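Local coordinates for protein ribulose bisphosphate carboxylase (Pyrococcus horikoshii, PDB 2D69) that probably catalyses addition of CO2 and water to ribulose 1,5-bisphosphate, yielding two molecules of 3-phosphoglycerate, as part of an archaeal AMP degradation pathway, at residues Y31-G36 with N288-I293; G96-L101 with A256-L261; G321-I326 with R361-D366. All blocks are in the same frame, centred on the assembly; numbering follows the deposited sequence.

Contact 1 of 3, residues Y31-G36 with N288-I293; sequences YFEPNG and NPRHGI
Y31 and E33, on the same side of strand 26-34, meet the turn at R290 in two different ways. The tight part is the buried tyrosine: CG lies anti to its own backbone N (chi1 169°), which carries the ring edge to the turn, where Y31 CD1 lies 3.6 Å from R290 O, near the ring plane. Y31 OH donates a short bond of 2.5 Å to E33 OE2, on the lone pair facing away from the other carboxylate oxygen, which, with N117 ND2 on E33 OE1, helps to hold the carboxylate in place; R290 CD then packs 3.1 Å from E33 OE2. The looser part is the exposed guanidinium. R290 NH1 comes edge-on to E33 OE1 at 3.4 Å in a weak hydrogen bond of a salt bridge, with carboxylate and guanidinium planes 39° apart. The turn itself is type I from N288 to H291 and also carries an Asx turn, R290 N donating to N288 OD1 (2.7 Å) from above the carbonyl plane. N117 belongs to strand 115-124, which lies between strand 26-34 and the short parallel strand 292-293 that the catalytic domain adds to the N-terminal domain sheet, while helix 39-49 packs on F32.

Contact 2 of 3, residues G96-L101 with A256-L261; sequences GSLVQL and AGWSAL
V99 and W258 bring the two backbones together, their CA atoms 6.0 Å apart, where the first turns of helices 98-105 and 258-271 face one another. S97 is the N-cap of the first helix, and its OG accepts from Q100 N at 3.0 Å. G257 holds the equivalent position in the second; its positive phi (104°) marks the break from helix 253-256, and L261 N closes the first turn onto G257 O.

The side chains interlock at two points. L98 reaches over one face of the W258 indole, with CD2 3.7 Å above the ring plane and displaced toward the rim. This is a CH-pi contact: L98 CD2 lies 4.0 Å from the centroid of the W258 six-membered ring and 25° off the normal. Indole and leucine meet because W258 CG is anti to its carbonyl carbon (chi1 -66°) and the ring swings toward helix 98-105. V99 CG2 packs chiefly on the backbone, 3.6 Å from S259 CA, and also meets W258 CB at 4.1 Å. F102 meets the indole edge-to-face, and A301 and I305 of helix 295-305 touch both L98 and W258. Replacing W258 by alanine removes the indole, which is likely to leave the L98 methyl without its aromatic face and open a gap beside A301 and I305.

Polar bonds flank the apolar patch: Q262 bonds G96 O and V99 N, and S259 OG bonds G229 O of the second subunit. Between the two segments the contact is van der Waals and CH-pi packing, and directional bonds come from the next turn of helix 258-271, through Q262, and from the second subunit; the fit of N-terminal domain to catalytic domain here probably depends mainly on shape.

Contact 3 of 3, residues G321-I326 with R361-D366; sequences GNYEEI and RLFGKD
Two consecutive helices of the alpha/beta barrel meet here: Y323 and I326, on the first turn of helix 323-334, pack against L362 and F363, on the last turn of helix 356-363. The backbones stay well apart, with CA atoms of Y323 and L362 separated by 9.1 Å, and it is mainly side chains that span the gap. F363 touches both residues of the other helix. Its CZ lies 3.7 Å from Y323 CD2 and just as close to the neighbouring CE2, so that it touches along one bond of the tyrosine ring. The rings are oblique, with centroids 5.5 Å apart and planes at 57°, and the two side chains run side by side with their ends pointing opposite ways. I326 comes across the phenylalanine at about a right angle; its CG2, anti to the backbone N, stands 3.6 Å from F363 CE2.

Within the barrel the two helices follow one another in the chain, separated in sequence by strand 344-348 of the parallel sheet. Helix 323-334 follows directly on the loop after strand 309-311, the loop that bears K318, the predicted stabiliser of the transition state. The I326 side chain is about 7 Å from that of R279, a predicted substrate-binding residue.

With CG anti to the backbone N (chi1 176°), the Y323 ring extends across to L362. Its CE2 packs 4.2 Å from L362 CB, and its OH lies 3.6 Å from L362 O. F363 is also flanked by A315, K327 and N330. Beyond it the chain leaves the helix at G364, whose positive phi (78°) turns it toward K365 and D366, which form salt bridges with D151 and R144.

Contacts 1 and 2 both join the N-terminal domain to the catalytic domain, and both also reach the second subunit; contact 3 stays within the barrel and is untouched by other chains. Contact 2 is fully buried and dominated by van der Waals packing. Contact 1 is mixed, half buried and half exposed, and is the one with a charge pair across it. Contact 3 is partly buried and mainly aromatic and aliphatic. Helix 295-305, which follows the turn of contact 1 in the chain, also backs contact 2. Contacts 2 and 3 lie on opposite sides of the chain centre, with centres about 28 Å apart, yet each approaches R279.

Contact 1 of 3, residues Y31-G36 with N288-I293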
loop_
_atom_site.group_PDB
_atom_site.type_symbol
_atom_site.label_atom_id
_atom_site.label_comp_id
_atom_site.label_asym_id
_atom_site.label_seq_id
_atom_site.Cartn_x
_atom_site.Cartn_y
_atom_site.Cartn_z
ATOM N N TYR A 31 45.202 -17.033 17.888
ATOM C CA TYR A 31 46.656 -16.927 18.074
ATOM C C TYR A 31 46.976 -15.566 18.699
ATOM O O TYR A 31 46.414 -14.555 18.303
ATOM C CB TYR A 31 47.372 -17.013 16.712
ATOM C CG TYR A 31 48.851 -16.645 16.783
ATOM C CD1 TYR A 31 49.284 -15.369 16.475
ATOM C CD2 TYR A 31 49.778 -17.559 17.213
ATOM C CE1 TYR A 31 50.666 -15.011 16.578
ATOM C CE2 TYR A 31 51.155 -17.238 17.305
ATOM C CZ TYR A 31 51.589 -15.953 16.989
ATOM O OH TYR A 31 52.929 -15.608 17.091
ATOM N N PHE A 32 47.933 -15.485 19.615
ATOM C CA PHE A 32 48.296 -14.163 20.111
ATOM C C PHE A 32 49.724 -14.121 20.610
ATOM O O PHE A 32 50.339 -15.149 20.774
ATOM C CB PHE A 32 47.309 -13.692 21.227
ATOM C CG PHE A 32 47.456 -14.446 22.521
ATOM C CD1 PHE A 32 46.726 -15.595 22.733
ATOM C CD2 PHE A 32 48.332 -14.015 23.511
ATOM C CE1 PHE A 32 46.879 -16.315 23.926
ATOM C CE2 PHE A 32 48.483 -14.735 24.687
ATOM C CZ PHE A 32 47.744 -15.886 24.888
ATOM N N GLU A 33 50.240 -12.911 20.810
ATOM C CA GLU A 33 51.537 -12.675 21.430
ATOM C C GLU A 33 51.301 -11.615 22.532
ATOM O O GLU A 33 50.764 -10.550 22.224
ATOM C CB GLU A 33 52.544 -12.156 20.378
ATOM C CG GLU A 33 52.652 -13.066 19.137
ATOM C CD GLU A 33 53.452 -12.470 17.984
ATOM O OE1 GLU A 33 53.911 -11.300 18.109
ATOM O OE2 GLU A 33 53.592 -13.172 16.934
ATOM N N PRO A 34 51.621 -11.895 23.798
ATOM C CA PRO A 34 51.400 -10.906 24.865
ATOM C C PRO A 34 52.393 -9.767 24.786
ATOM O O PRO A 34 53.473 -9.934 24.245
ATOM C CB PRO A 34 51.649 -11.695 26.152
ATOM C CG PRO A 34 52.565 -12.773 25.757
ATOM C CD PRO A 34 52.197 -13.133 24.328
ATOM N N ASN A 35 52.008 -8.608 25.293
ATOM C CA ASN A 35 52.904 -7.475 25.353
ATOM C C ASN A 35 52.949 -6.948 26.768
ATOM O O ASN A 35 52.086 -6.208 27.174
ATOM C CB ASN A 35 52.481 -6.365 24.381
ATOM C CG ASN A 35 53.326 -5.112 24.542
ATOM O OD1 ASN A 35 52.811 -4.015 24.675
ATOM N ND2 ASN A 35 54.635 -5.290 24.590
ATOM N N GLY A 36 53.953 -7.346 27.532
ATOM C CA GLY A 36 54.097 -6.836 28.883
ATOM C C GLY A 36 53.238 -7.530 29.929
ATOM O O GLY A 36 53.338 -7.162 31.126
ATOM N N ASN A 288 48.281 -10.975 7.184
ATOM C CA ASN A 288 49.306 -11.011 8.219
ATOM C C ASN A 288 49.117 -12.295 9.027
ATOM O O ASN A 288 48.053 -12.499 9.603
ATOM C CB ASN A 288 49.213 -9.757 9.097
ATOM C CG ASN A 288 50.225 -9.734 10.226
ATOM O OD1 ASN A 288 50.793 -10.746 10.591
ATOM N ND2 ASN A 288 50.436 -8.564 10.792
ATOM N N PRO A 289 50.107 -13.188 9.039
ATOM C CA PRO A 289 49.963 -14.447 9.781
ATOM C C PRO A 289 49.904 -14.304 11.306
ATOM O O PRO A 289 49.619 -15.266 11.995
ATOM C CB PRO A 289 51.221 -15.254 9.351
ATOM C CG PRO A 289 52.184 -14.240 8.876
ATOM C CD PRO A 289 51.394 -13.130 8.304
ATOM N N ARG A 290 50.209 -13.127 11.831
ATOM C CA ARG A 290 50.231 -12.899 13.274
ATOM C C ARG A 290 48.979 -12.164 13.806
ATOM O O ARG A 290 48.765 -12.096 15.021
ATOM C CB ARG A 290 51.426 -12.030 13.617
ATOM C CG ARG A 290 52.794 -12.521 13.145
ATOM C CD ARG A 290 53.887 -12.090 14.091
ATOM N NE ARG A 290 55.072 -11.568 13.467
ATOM C CZ ARG A 290 56.035 -10.936 14.145
ATOM N NH1 ARG A 290 55.918 -10.729 15.465
ATOM N NH2 ARG A 290 57.119 -10.500 13.507
ATOM N N HIS A 291 48.210 -11.562 12.892
ATOM C CA HIS A 291 47.211 -10.553 13.263
ATOM C C HIS A 291 46.094 -10.377 12.263
ATOM O O HIS A 291 46.360 -10.158 11.059
ATOM C CB HIS A 291 47.847 -9.174 13.435
ATOM C CG HIS A 291 46.991 -8.205 14.200
ATOM N ND1 HIS A 291 46.279 -7.187 13.596
ATOM C CD2 HIS A 291 46.739 -8.100 15.527
ATOM C CE1 HIS A 291 45.626 -6.504 14.522
ATOM N NE2 HIS A 291 45.909 -7.024 15.705
ATOM N N GLY A 292 44.857 -10.409 12.766
ATOM C CA GLY A 292 43.686 -10.253 11.937
ATOM C C GLY A 292 42.705 -11.394 12.018
ATOM O O GLY A 292 42.482 -11.980 13.057
ATOM N N ILE A 293 42.048 -11.658 10.916
ATOM C CA ILE A 293 41.076 -12.731 10.855
ATOM C C ILE A 293 41.481 -13.598 9.672
ATOM O O ILE A 293 41.802 -13.075 8.603
ATOM C CB ILE A 293 39.681 -12.152 10.638
ATOM C CG1 ILE A 293 39.319 -11.095 11.695
ATOM C CG2 ILE A 293 38.612 -13.265 10.631
ATOM C CD1 ILE A 293 38.007 -10.405 11.349
#

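Contact 2 of 3, residues G96-L101 with A256-L261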
loop_
_atom_site.group_PDB
_atom_site.type_symbol
_atom_site.label_atom_id
_atom_site.label_comp_id
_atom_site.label_asym_id
_atom_site.label_seq_id
_atom_site.Cartn_x
_atom_site.Cartn_y
_atom_site.Cartn_z
ATOM N N GLY A 96 21.055 -15.654 15.245
ATOM C CA GLY A 96 20.818 -15.260 13.878
ATOM C C GLY A 96 21.652 -14.047 13.466
ATOM O O GLY A 96 21.697 -13.741 12.289
ATOM N N SER A 97 22.246 -13.305 14.400
ATOM C CA SER A 97 23.014 -12.116 14.016
ATOM C C SER A 97 24.526 -12.368 14.025
ATOM O O SER A 97 25.172 -12.291 15.057
ATOM C CB SER A 97 22.672 -10.904 14.897
ATOM O OG SER A 97 23.473 -9.758 14.587
ATOM N N LEU A 98 25.107 -12.645 12.858
ATOM C CA LEU A 98 26.561 -12.852 12.780
ATOM C C LEU A 98 27.242 -11.558 12.985
ATOM O O LEU A 98 28.321 -11.511 13.571
ATOM C CB LEU A 98 26.948 -13.432 11.458
ATOM C CG LEU A 98 28.470 -13.715 11.380
ATOM C CD1 LEU A 98 28.762 -15.138 11.150
ATOM C CD2 LEU A 98 29.048 -12.851 10.322
ATOM N N VAL A 99 26.585 -10.474 12.563
ATOM C CA VAL A 99 27.058 -9.117 12.899
ATOM C C VAL A 99 27.373 -9.035 14.374
ATOM O O VAL A 99 28.467 -8.582 14.784
ATOM C CB VAL A 99 26.016 -8.021 12.483
ATOM C CG1 VAL A 99 26.523 -6.683 12.776
ATOM C CG2 VAL A 99 25.634 -8.102 10.940
ATOM N N GLN A 100 26.441 -9.442 15.207
ATOM C CA GLN A 100 26.670 -9.326 16.671
ATOM C C GLN A 100 27.741 -10.280 17.206
ATOM O O GLN A 100 28.526 -9.919 18.129
ATOM C CB GLN A 100 25.342 -9.468 17.477
ATOM C CG GLN A 100 25.565 -9.110 19.029
ATOM C CD GLN A 100 25.879 -10.319 19.912
ATOM O OE1 GLN A 100 26.296 -10.171 21.085
ATOM N NE2 GLN A 100 25.672 -11.503 19.376
ATOM N N LEU A 101 27.773 -11.508 16.683
ATOM C CA LEU A 101 28.839 -12.483 16.995
ATOM C C LEU A 101 30.220 -11.854 16.754
ATOM O O LEU A 101 31.095 -11.806 17.666
ATOM C CB LEU A 101 28.665 -13.757 16.150
ATOM C CG LEU A 101 29.825 -14.781 16.302
ATOM C CD1 LEU A 101 29.989 -15.157 17.748
ATOM C CD2 LEU A 101 29.592 -16.003 15.450
ATOM N N ALA A 256 31.340 -4.462 1.143
ATOM C CA ALA A 256 29.954 -4.209 1.559
ATOM C C ALA A 256 29.672 -4.406 3.063
ATOM O O ALA A 256 28.988 -3.601 3.724
ATOM C CB ALA A 256 29.029 -5.104 0.782
ATOM N N GLY A 257 30.133 -5.540 3.577
ATOM C CA GLY A 257 30.093 -5.832 4.997
ATOM C C GLY A 257 28.988 -6.826 5.363
ATOM O O GLY A 257 28.079 -7.095 4.594
ATOM N N TRP A 258 29.108 -7.353 6.566
ATOM C CA TRP A 258 28.259 -8.418 7.083
ATOM C C TRP A 258 26.781 -8.067 7.207
ATOM O O TRP A 258 25.915 -8.921 6.944
ATOM C CB TRP A 258 28.805 -8.866 8.483
ATOM C CG TRP A 258 30.137 -9.506 8.449
ATOM C CD1 TRP A 258 31.250 -9.094 9.123
ATOM C CD2 TRP A 258 30.524 -10.634 7.685
ATOM N NE1 TRP A 258 32.313 -9.886 8.789
ATOM C CE2 TRP A 258 31.875 -10.868 7.936
ATOM C CE3 TRP A 258 29.844 -11.506 6.830
ATOM C CZ2 TRP A 258 32.579 -11.888 7.333
ATOM C CZ3 TRP A 258 30.526 -12.534 6.273
ATOM C CH2 TRP A 258 31.894 -12.713 6.503
ATOM N N SER A 259 26.498 -6.846 7.637
ATOM C CA SER A 259 25.136 -6.371 7.839
ATOM C C SER A 259 24.359 -6.389 6.544
ATOM O O SER A 259 23.209 -6.932 6.477
ATOM C CB SER A 259 25.142 -4.968 8.439
ATOM O OG SER A 259 23.804 -4.523 8.567
ATOM N N ALA A 260 24.992 -5.887 5.504
ATOM C CA ALA A 260 24.335 -5.890 4.190
ATOM C C ALA A 260 24.228 -7.288 3.653
ATOM O O ALA A 260 23.232 -7.603 3.076
ATOM C CB ALA A 260 25.066 -5.064 3.241
ATOM N N LEU A 261 25.253 -8.118 3.866
ATOM C CA LEU A 261 25.235 -9.506 3.377
ATOM C C LEU A 261 24.096 -10.311 3.984
ATOM O O LEU A 261 23.390 -11.012 3.277
ATOM C CB LEU A 261 26.531 -10.220 3.686
ATOM C CG LEU A 261 27.062 -11.296 2.755
ATOM C CD1 LEU A 261 27.846 -12.388 3.436
ATOM C CD2 LEU A 261 26.150 -11.841 1.655
#

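Contact 3 of 3, residues G321-I326 with R361-D366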
loop_
_atom_site.group_PDB
_atom_site.type_symbol
_atom_site.label_atom_id
_atom_site.label_comp_id
_atom_site.label_asym_id
_atom_site.label_seq_id
_atom_site.Cartn_x
_atom_site.Cartn_y
_atom_site.Cartn_z
ATOM N N GLY A 321 49.491 -19.214 -3.800
ATOM C CA GLY A 321 49.384 -18.865 -2.393
ATOM C C GLY A 321 49.663 -20.166 -1.681
ATOM O O GLY A 321 49.925 -21.185 -2.329
ATOM N N ASN A 322 49.609 -20.162 -0.360
ATOM C CA ASN A 322 49.927 -21.372 0.386
ATOM C C ASN A 322 48.993 -22.556 0.049
ATOM O O ASN A 322 47.762 -22.463 0.164
ATOM C CB ASN A 322 49.906 -21.072 1.879
ATOM C CG ASN A 322 50.568 -22.142 2.685
ATOM O OD1 ASN A 322 51.744 -22.481 2.454
ATOM N ND2 ASN A 322 49.838 -22.688 3.652
ATOM N N TYR A 323 49.588 -23.665 -0.372
ATOM C CA TYR A 323 48.824 -24.851 -0.706
ATOM C C TYR A 323 48.053 -25.377 0.506
ATOM O O TYR A 323 46.873 -25.632 0.397
ATOM C CB TYR A 323 49.707 -25.972 -1.262
ATOM C CG TYR A 323 48.888 -27.215 -1.491
ATOM C CD1 TYR A 323 48.975 -28.319 -0.640
ATOM C CD2 TYR A 323 47.959 -27.249 -2.503
ATOM C CE1 TYR A 323 48.168 -29.450 -0.834
ATOM C CE2 TYR A 323 47.165 -28.361 -2.711
ATOM C CZ TYR A 323 47.274 -29.463 -1.877
ATOM O OH TYR A 323 46.445 -30.546 -2.123
ATOM N N GLU A 324 48.738 -25.561 1.633
ATOM C CA GLU A 324 48.115 -26.071 2.863
ATOM C C GLU A 324 46.878 -25.247 3.304
ATOM O O GLU A 324 45.818 -25.806 3.591
ATOM C CB GLU A 324 49.104 -26.066 4.025
ATOM C CG GLU A 324 50.414 -26.793 3.774
ATOM C CD GLU A 324 50.299 -28.312 3.898
ATOM O OE1 GLU A 324 50.537 -28.831 5.027
ATOM O OE2 GLU A 324 50.006 -28.983 2.860
ATOM N N GLU A 325 47.043 -23.929 3.377
ATOM C CA GLU A 325 45.967 -23.027 3.816
ATOM C C GLU A 325 44.792 -23.094 2.854
ATOM O O GLU A 325 43.660 -23.149 3.270
ATOM C CB GLU A 325 46.452 -21.560 3.912
ATOM C CG GLU A 325 45.327 -20.548 4.202
ATOM C CD GLU A 325 45.823 -19.131 4.516
ATOM O OE1 GLU A 325 46.787 -18.665 3.847
ATOM O OE2 GLU A 325 45.241 -18.480 5.432
ATOM N N ILE A 326 45.069 -23.087 1.561
ATOM C CA ILE A 326 44.021 -23.018 0.582
ATOM C C ILE A 326 43.212 -24.291 0.572
ATOM O O ILE A 326 41.967 -24.242 0.528
ATOM C CB ILE A 326 44.573 -22.729 -0.786
ATOM C CG1 ILE A 326 45.117 -21.289 -0.796
ATOM C CG2 ILE A 326 43.453 -22.899 -1.864
ATOM C CD1 ILE A 326 45.917 -20.972 -2.030
ATOM N N ARG A 361 43.842 -31.990 -10.370
ATOM C CA ARG A 361 44.468 -33.040 -9.567
ATOM C C ARG A 361 44.525 -32.628 -8.098
ATOM O O ARG A 361 44.183 -33.410 -7.218
ATOM C CB ARG A 361 45.887 -33.276 -10.053
ATOM C CG ARG A 361 46.492 -34.581 -9.693
ATOM C CD ARG A 361 47.944 -34.706 -10.238
ATOM N NE ARG A 361 48.848 -34.213 -9.195
ATOM C CZ ARG A 361 49.622 -33.120 -9.257
ATOM N NH1 ARG A 361 50.350 -32.808 -8.193
ATOM N NH2 ARG A 361 49.728 -32.355 -10.361
ATOM N N LEU A 362 44.972 -31.400 -7.858
ATOM C CA LEU A 362 45.172 -30.877 -6.498
ATOM C C LEU A 362 43.896 -30.420 -5.780
ATOM O O LEU A 362 43.795 -30.527 -4.549
ATOM C CB LEU A 362 46.163 -29.710 -6.512
ATOM C CG LEU A 362 47.631 -30.071 -6.834
ATOM C CD1 LEU A 362 48.483 -28.813 -6.860
ATOM C CD2 LEU A 362 48.228 -31.068 -5.848
ATOM N N PHE A 363 42.945 -29.861 -6.513
ATOM C CA PHE A 363 41.773 -29.238 -5.871
ATOM C C PHE A 363 40.406 -29.810 -6.303
ATOM O O PHE A 363 39.387 -29.305 -5.882
ATOM C CB PHE A 363 41.785 -27.720 -6.082
ATOM C CG PHE A 363 42.961 -27.013 -5.428
ATOM C CD1 PHE A 363 44.052 -26.611 -6.193
ATOM C CD2 PHE A 363 42.960 -26.744 -4.068
ATOM C CE1 PHE A 363 45.135 -25.962 -5.627
ATOM C CE2 PHE A 363 44.038 -26.073 -3.469
ATOM C CZ PHE A 363 45.135 -25.670 -4.255
ATOM N N GLY A 364 40.381 -30.870 -7.084
ATOM C CA GLY A 364 39.143 -31.507 -7.483
ATOM C C GLY A 364 38.358 -30.825 -8.594
ATOM O O GLY A 364 38.777 -29.828 -9.166
ATOM N N LYS A 365 37.195 -31.401 -8.900
ATOM C CA LYS A 365 36.308 -30.911 -9.934
ATOM C C LYS A 365 35.245 -29.936 -9.448
ATOM O O LYS A 365 34.515 -29.361 -10.258
ATOM C CB LYS A 365 35.611 -32.095 -10.546
ATOM C CG LYS A 365 36.605 -33.079 -11.193
ATOM C CD LYS A 365 35.915 -34.247 -11.898
ATOM C CE LYS A 365 35.375 -35.319 -10.937
ATOM N NZ LYS A 365 34.980 -36.495 -11.770
ATOM N N ASP A 366 35.088 -29.817 -8.134
ATOM C CA ASP A 366 34.078 -28.939 -7.580
ATOM C C ASP A 366 34.713 -27.596 -7.357
ATOM O O ASP A 366 35.137 -27.261 -6.246
ATOM C CB ASP A 366 33.465 -29.503 -6.285
ATOM C CG ASP A 366 32.399 -30.559 -6.563
ATOM O OD1 ASP A 366 31.899 -30.637 -7.703
ATOM O OD2 ASP A 366 32.033 -31.371 -5.716
#